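Local coordinates for protein inorganic pyrophosphatase (Helicobacter pylori, PDB 2BQX) that catalyses the magnesium-dependent hydrolysis of inorganic pyrophosphate to two phosphate ions, working in the cytoplasm as a homohexamer, at residues 50-55 and 69-74; 93-98 and 148-153. One frame throughout, in Å; residues are numbered along the deposited sequence.

Interaction 1 of 2, residues 50-55 and 69-74; sequences YPANYG and DALVLS
Strands 53-55 and 69-72 pair antiparallel in the barrel-like core sheet of the soluble pyrophosphatase fold, and at one end of the pair Tyr54 and Asp69 meet in the predicted active site. Two hydrogen-bonded pairs hold the backbones: Val72 N gives a nearly straight bond to Asn53 O (2.8 Å, 164° at the hydrogen), and Gly55 and Ala70 exchange two more. Between them, in the non-hydrogen-bonded pair, Leu71 CD2 presses on the edge of the Tyr54 ring at CD2, 3.3 Å away; Leu71 also touches Ile133 and Phe137 of helix 127-139. Tyr54 CG stands anti to the backbone N (chi1 -175°), which sends the ring obliquely toward Asp69, where Tyr54 OH lies 2.9 Å from Asp69 OD2, ring and carboxylate turned 43° apart. Lys103 NZ hydrogen-bonds to OH and forms a salt bridge with OD2, joining a residue predicted to bind substrate to one predicted to bind both magnesium ions. At the far end Asn53 OD1 accepts from the backbone of Lys23 and Phe78. Beyond it, a water donates to Pro51 O and accepts from Ser74 N at 3.3 Å.

Interaction 2 of 2, residues 93-98 and 148-153; sequences NMEDES and WVKVKG
Met94 and Val149 meet on the inward face of an antiparallel pair, strands 93-96 and 149-153, that carries a classic beta bulge. Lys152 and Gly153 both face Asn93: Asn93 O takes a bond from Lys152 N at 2.8 Å and a weak one from Gly153 N, while Asn93 N donates to Gly153 O. Glu95 and Lys150 then exchange two short backbone bonds, the one from Lys150 N to Glu95 O being 2.7 Å and nearly straight at 173°. The packed part of the Met94 face is apolar, Met94 SD lying 3.8 Å from Val149 CG1. The Trp148 indole is also closely packed, one face over the backbone of Asp96 and Glu97. Looser and charged is the solvent side with Glu95, Lys150 and Lys152. Glu95, CG anti to its own N (chi1 -178°), reaches out extended, and OE1 forms a salt bridge with Lys152 NZ at 3.2 Å; OE2 comes to the indole edge at CH2, the carboxylate 77° from the ring plane. Lys150 NZ stands 3.4 Å above the Trp148 plane on the opposite side, toward the rim. Where strand 93-96 runs out, Glu97 OE2 accepts from Trp148 N, and Asp96 OD1, from the Met94 face, closes an Asx turn with Ser98 N. Inward, Met94 and Val151 pack on Phe137 of helix 127-139, Met94 also touches Asp101 and Lys103 of strand 99-108, and Val149 lies against Tyr140.

From the N terminus, strand 14-21 comes early in the chain and borders both strand 53-56 and strand 83-96. Interaction 1 then closes the short, mostly irregular connection between 50-55 and 69-74, which contains Asp64. Strand 83-96 follows, and interaction 2 closes a much longer excursion that includes strand 99-108 and helix 127-139 before 148-153 returns beside 93-98. The two closures are in series, neither nested nor crossed. The centres of interactions 1 and 2 lie about 17 Å apart. The nearest atoms of interactions 1 and 2 are about 7 Å apart, without touching. Strand 99-108, parallel to 69-72 and antiparallel to 83-96, joins them within one sheet, and helix 127-139 packs against both.

Interaction 1 of 2, residues 50-55 and 69-74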
loop_
_atom_site.group_PDB
_atom_site.type_symbol
_atom_site.label_atom_id
_atom_site.label_comp_id
_atom_site.label_asym_id
_atom_site.label_seq_id
_atom_site.Cartn_x
_atom_site.Cartn_y
_atom_site.Cartn_z
ATOM N N TYR A 50 -14.601 -4.048 -1.545
ATOM C CA TYR A 50 -15.075 -5.428 -1.556
ATOM C C TYR A 50 -14.531 -6.227 -0.382
ATOM O O TYR A 50 -13.324 -6.293 -0.163
ATOM C CB TYR A 50 -14.728 -6.106 -2.884
ATOM C CG TYR A 50 -15.704 -5.762 -3.977
ATOM C CD1 TYR A 50 -15.639 -4.543 -4.646
ATOM C CD2 TYR A 50 -16.722 -6.651 -4.323
ATOM C CE1 TYR A 50 -16.567 -4.220 -5.638
ATOM C CE2 TYR A 50 -17.651 -6.337 -5.304
ATOM C CZ TYR A 50 -17.568 -5.124 -5.958
ATOM O OH TYR A 50 -18.487 -4.821 -6.940
ATOM N N PRO A 51 -15.431 -6.844 0.395
ATOM C CA PRO A 51 -15.063 -7.641 1.569
ATOM C C PRO A 51 -14.417 -8.989 1.276
ATOM O O PRO A 51 -14.039 -9.716 2.195
ATOM C CB PRO A 51 -16.386 -7.776 2.311
ATOM C CG PRO A 51 -17.365 -7.885 1.195
ATOM C CD PRO A 51 -16.896 -6.812 0.222
ATOM N N ALA A 52 -14.295 -9.321 -0.002
ATOM C CA ALA A 52 -13.667 -10.579 -0.401
ATOM C C ALA A 52 -13.284 -10.499 -1.854
ATOM O O ALA A 52 -13.643 -9.555 -2.549
ATOM C CB ALA A 52 -14.631 -11.748 -0.205
ATOM N N ASN A 53 -12.538 -11.495 -2.306
ATOM C CA ASN A 53 -12.167 -11.565 -3.702
ATOM C C ASN A 53 -13.480 -11.976 -4.353
ATOM O O ASN A 53 -14.287 -12.677 -3.740
ATOM C CB ASN A 53 -11.081 -12.617 -3.899
ATOM C CG ASN A 53 -9.793 -12.253 -3.175
ATOM O OD1 ASN A 53 -9.136 -11.261 -3.517
ATOM N ND2 ASN A 53 -9.429 -13.046 -2.162
ATOM N N TYR A 54 -13.690 -11.536 -5.586
ATOM C CA TYR A 54 -14.936 -11.799 -6.292
ATOM C C TYR A 54 -14.705 -12.244 -7.731
ATOM O O TYR A 54 -13.862 -11.684 -8.425
ATOM C CB TYR A 54 -15.754 -10.508 -6.274
ATOM C CG TYR A 54 -17.132 -10.601 -6.864
ATOM C CD1 TYR A 54 -17.333 -10.645 -8.248
ATOM C CD2 TYR A 54 -18.247 -10.629 -6.034
ATOM C CE1 TYR A 54 -18.624 -10.715 -8.780
ATOM C CE2 TYR A 54 -19.527 -10.697 -6.551
ATOM C CZ TYR A 54 -19.711 -10.740 -7.918
ATOM O OH TYR A 54 -20.995 -10.811 -8.399
ATOM N N GLY A 55 -15.465 -13.238 -8.184
ATOM C CA GLY A 55 -15.296 -13.701 -9.548
ATOM C C GLY A 55 -16.448 -14.553 -10.046
ATOM O O GLY A 55 -17.556 -14.488 -9.515
ATOM N N ASP A 69 -21.737 -16.262 -9.989
ATOM C CA ASP A 69 -20.739 -15.496 -9.231
ATOM C C ASP A 69 -20.285 -16.216 -7.971
ATOM O O ASP A 69 -21.029 -16.998 -7.385
ATOM C CB ASP A 69 -21.294 -14.131 -8.804
ATOM C CG ASP A 69 -21.629 -13.235 -9.971
ATOM O OD1 ASP A 69 -20.810 -13.145 -10.914
ATOM O OD2 ASP A 69 -22.705 -12.605 -9.924
ATOM N N ALA A 70 -19.067 -15.923 -7.538
ATOM C CA ALA A 70 -18.539 -16.533 -6.333
ATOM C C ALA A 70 -17.652 -15.554 -5.586
ATOM O O ALA A 70 -16.900 -14.797 -6.194
ATOM C CB ALA A 70 -17.743 -17.774 -6.682
ATOM N N LEU A 71 -17.775 -15.558 -4.266
ATOM C CA LEU A 71 -16.936 -14.726 -3.431
ATOM C C LEU A 71 -15.913 -15.711 -2.906
ATOM O O LEU A 71 -16.268 -16.818 -2.499
ATOM C CB LEU A 71 -17.727 -14.146 -2.260
ATOM C CG LEU A 71 -18.694 -13.010 -2.612
ATOM C CD1 LEU A 71 -19.609 -12.715 -1.423
ATOM C CD2 LEU A 71 -17.890 -11.772 -2.979
ATOM N N VAL A 72 -14.641 -15.340 -2.955
ATOM C CA VAL A 72 -13.604 -16.216 -2.437
ATOM C C VAL A 72 -13.030 -15.516 -1.215
ATOM O O VAL A 72 -12.281 -14.553 -1.342
ATOM C CB VAL A 72 -12.490 -16.470 -3.481
ATOM C CG1 VAL A 72 -11.426 -17.385 -2.881
ATOM C CG2 VAL A 72 -13.086 -17.121 -4.731
ATOM N N LEU A 73 -13.421 -15.985 -0.033
ATOM C CA LEU A 73 -12.957 -15.411 1.224
ATOM C C LEU A 73 -11.522 -15.829 1.505
ATOM O O LEU A 73 -11.154 -16.991 1.352
ATOM C CB LEU A 73 -13.876 -15.841 2.369
ATOM C CG LEU A 73 -15.199 -15.069 2.475
ATOM C CD1 LEU A 73 -15.995 -15.193 1.189
ATOM C CD2 LEU A 73 -15.996 -15.601 3.653
ATOM N N SER A 74 -10.708 -14.871 1.922
ATOM C CA SER A 74 -9.305 -15.140 2.175
ATOM C C SER A 74 -8.748 -13.970 2.948
ATOM O O SER A 74 -9.359 -12.907 2.988
ATOM C CB SER A 74 -8.554 -15.263 0.841
ATOM O OG SER A 74 -7.151 -15.278 1.047
HETATM O O HOH W 1 -12.673 -12.401 2.697
#

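Interaction 2 of 2, residues 93-98 and 148-153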
loop_
_atom_site.group_PDB
_atom_site.type_symbol
_atom_site.label_atom_id
_atom_site.label_comp_id
_atom_site.label_asym_id
_atom_site.label_seq_id
_atom_site.Cartn_x
_atom_site.Cartn_y
_atom_site.Cartn_z
ATOM N N ASN A 93 -28.037 -15.248 -0.929
ATOM C CA ASN A 93 -29.181 -14.932 -1.779
ATOM C C ASN A 93 -29.596 -13.471 -1.633
ATOM O O ASN A 93 -29.698 -12.953 -0.524
ATOM C CB ASN A 93 -30.350 -15.848 -1.407
ATOM C CG ASN A 93 -30.036 -17.315 -1.635
ATOM O OD1 ASN A 93 -30.429 -18.177 -0.848
ATOM N ND2 ASN A 93 -29.333 -17.607 -2.719
ATOM N N MET A 94 -29.841 -12.808 -2.758
ATOM C CA MET A 94 -30.245 -11.411 -2.732
ATOM C C MET A 94 -31.118 -11.065 -3.930
ATOM O O MET A 94 -31.108 -11.755 -4.953
ATOM C CB MET A 94 -29.014 -10.502 -2.734
ATOM C CG MET A 94 -28.105 -10.698 -3.941
ATOM S SD MET A 94 -26.576 -9.743 -3.795
ATOM C CE MET A 94 -25.741 -10.680 -2.555
ATOM N N GLU A 95 -31.859 -9.977 -3.797
ATOM C CA GLU A 95 -32.726 -9.515 -4.865
ATOM C C GLU A 95 -32.285 -8.120 -5.280
ATOM O O GLU A 95 -32.046 -7.269 -4.422
ATOM C CB GLU A 95 -34.175 -9.454 -4.374
ATOM C CG GLU A 95 -35.170 -9.030 -5.440
ATOM C CD GLU A 95 -36.474 -8.524 -4.860
ATOM O OE1 GLU A 95 -36.706 -8.710 -3.644
ATOM O OE2 GLU A 95 -37.269 -7.935 -5.624
ATOM N N ASP A 96 -32.141 -7.888 -6.583
ATOM C CA ASP A 96 -31.785 -6.558 -7.062
ATOM C C ASP A 96 -32.857 -6.091 -8.037
ATOM O O ASP A 96 -33.889 -6.753 -8.193
ATOM C CB ASP A 96 -30.393 -6.518 -7.715
ATOM C CG ASP A 96 -30.268 -7.410 -8.935
ATOM O OD1 ASP A 96 -31.278 -7.661 -9.625
ATOM O OD2 ASP A 96 -29.128 -7.843 -9.215
ATOM N N GLU A 97 -32.626 -4.957 -8.689
ATOM C CA GLU A 97 -33.613 -4.413 -9.619
ATOM C C GLU A 97 -33.887 -5.314 -10.821
ATOM O O GLU A 97 -34.886 -5.131 -11.516
ATOM C CB GLU A 97 -33.180 -3.030 -10.123
ATOM C CG GLU A 97 -32.049 -3.061 -11.141
ATOM C CD GLU A 97 -30.699 -3.342 -10.515
ATOM O OE1 GLU A 97 -29.759 -3.675 -11.262
ATOM O OE2 GLU A 97 -30.573 -3.221 -9.280
ATOM N N SER A 98 -33.010 -6.284 -11.065
ATOM C CA SER A 98 -33.179 -7.189 -12.198
ATOM C C SER A 98 -33.806 -8.525 -11.816
ATOM O O SER A 98 -34.290 -9.258 -12.676
ATOM C CB SER A 98 -31.833 -7.446 -12.879
ATOM O OG SER A 98 -31.330 -6.266 -13.477
ATOM N N TRP A 148 -30.555 -1.232 -6.834
ATOM C CA TRP A 148 -30.694 -1.515 -5.412
ATOM C C TRP A 148 -30.525 -2.999 -5.135
ATOM O O TRP A 148 -30.645 -3.826 -6.039
ATOM C CB TRP A 148 -32.066 -1.064 -4.900
ATOM C CG TRP A 148 -33.227 -1.596 -5.710
ATOM C CD1 TRP A 148 -33.836 -0.985 -6.768
ATOM C CD2 TRP A 148 -33.888 -2.860 -5.542
ATOM N NE1 TRP A 148 -34.836 -1.789 -7.271
ATOM C CE2 TRP A 148 -34.888 -2.946 -6.537
ATOM C CE3 TRP A 148 -33.732 -3.928 -4.649
ATOM C CZ2 TRP A 148 -35.725 -4.058 -6.666
ATOM C CZ3 TRP A 148 -34.565 -5.035 -4.775
ATOM C CH2 TRP A 148 -35.550 -5.089 -5.779
ATOM N N VAL A 149 -30.246 -3.330 -3.880
ATOM C CA VAL A 149 -30.060 -4.717 -3.486
ATOM C C VAL A 149 -30.716 -5.005 -2.143
ATOM O O VAL A 149 -30.508 -4.276 -1.174
ATOM C CB VAL A 149 -28.557 -5.079 -3.357
ATOM C CG1 VAL A 149 -28.411 -6.547 -2.970
ATOM C CG2 VAL A 149 -27.831 -4.805 -4.667
ATOM N N LYS A 150 -31.521 -6.062 -2.100
ATOM C CA LYS A 150 -32.166 -6.488 -0.865
ATOM C C LYS A 150 -31.624 -7.877 -0.578
ATOM O O LYS A 150 -31.978 -8.838 -1.258
ATOM C CB LYS A 150 -33.687 -6.568 -1.021
ATOM C CG LYS A 150 -34.406 -5.231 -1.134
ATOM C CD LYS A 150 -35.916 -5.461 -1.214
ATOM C CE LYS A 150 -36.696 -4.153 -1.235
ATOM N NZ LYS A 150 -36.474 -3.358 -2.481
ATOM N N VAL A 151 -30.757 -7.982 0.423
ATOM C CA VAL A 151 -30.164 -9.263 0.777
ATOM C C VAL A 151 -31.128 -10.127 1.579
ATOM O O VAL A 151 -31.749 -9.655 2.531
ATOM C CB VAL A 151 -28.879 -9.060 1.606
ATOM C CG1 VAL A 151 -28.244 -10.401 1.910
ATOM C CG2 VAL A 151 -27.912 -8.165 0.851
ATOM N N LYS A 152 -31.253 -11.395 1.202
ATOM C CA LYS A 152 -32.151 -12.294 1.918
ATOM C C LYS A 152 -31.417 -12.960 3.076
ATOM O O LYS A 152 -31.854 -12.885 4.222
ATOM C CB LYS A 152 -32.704 -13.366 0.974
ATOM C CG LYS A 152 -33.372 -12.807 -0.272
ATOM C CD LYS A 152 -34.503 -11.845 0.069
ATOM C CE LYS A 152 -35.104 -11.253 -1.192
ATOM N NZ LYS A 152 -36.138 -10.224 -0.898
ATOM N N GLY A 153 -30.295 -13.604 2.768
ATOM C CA GLY A 153 -29.525 -14.278 3.798
ATOM C C GLY A 153 -28.636 -15.351 3.211
ATOM O O GLY A 153 -28.615 -15.546 1.996
#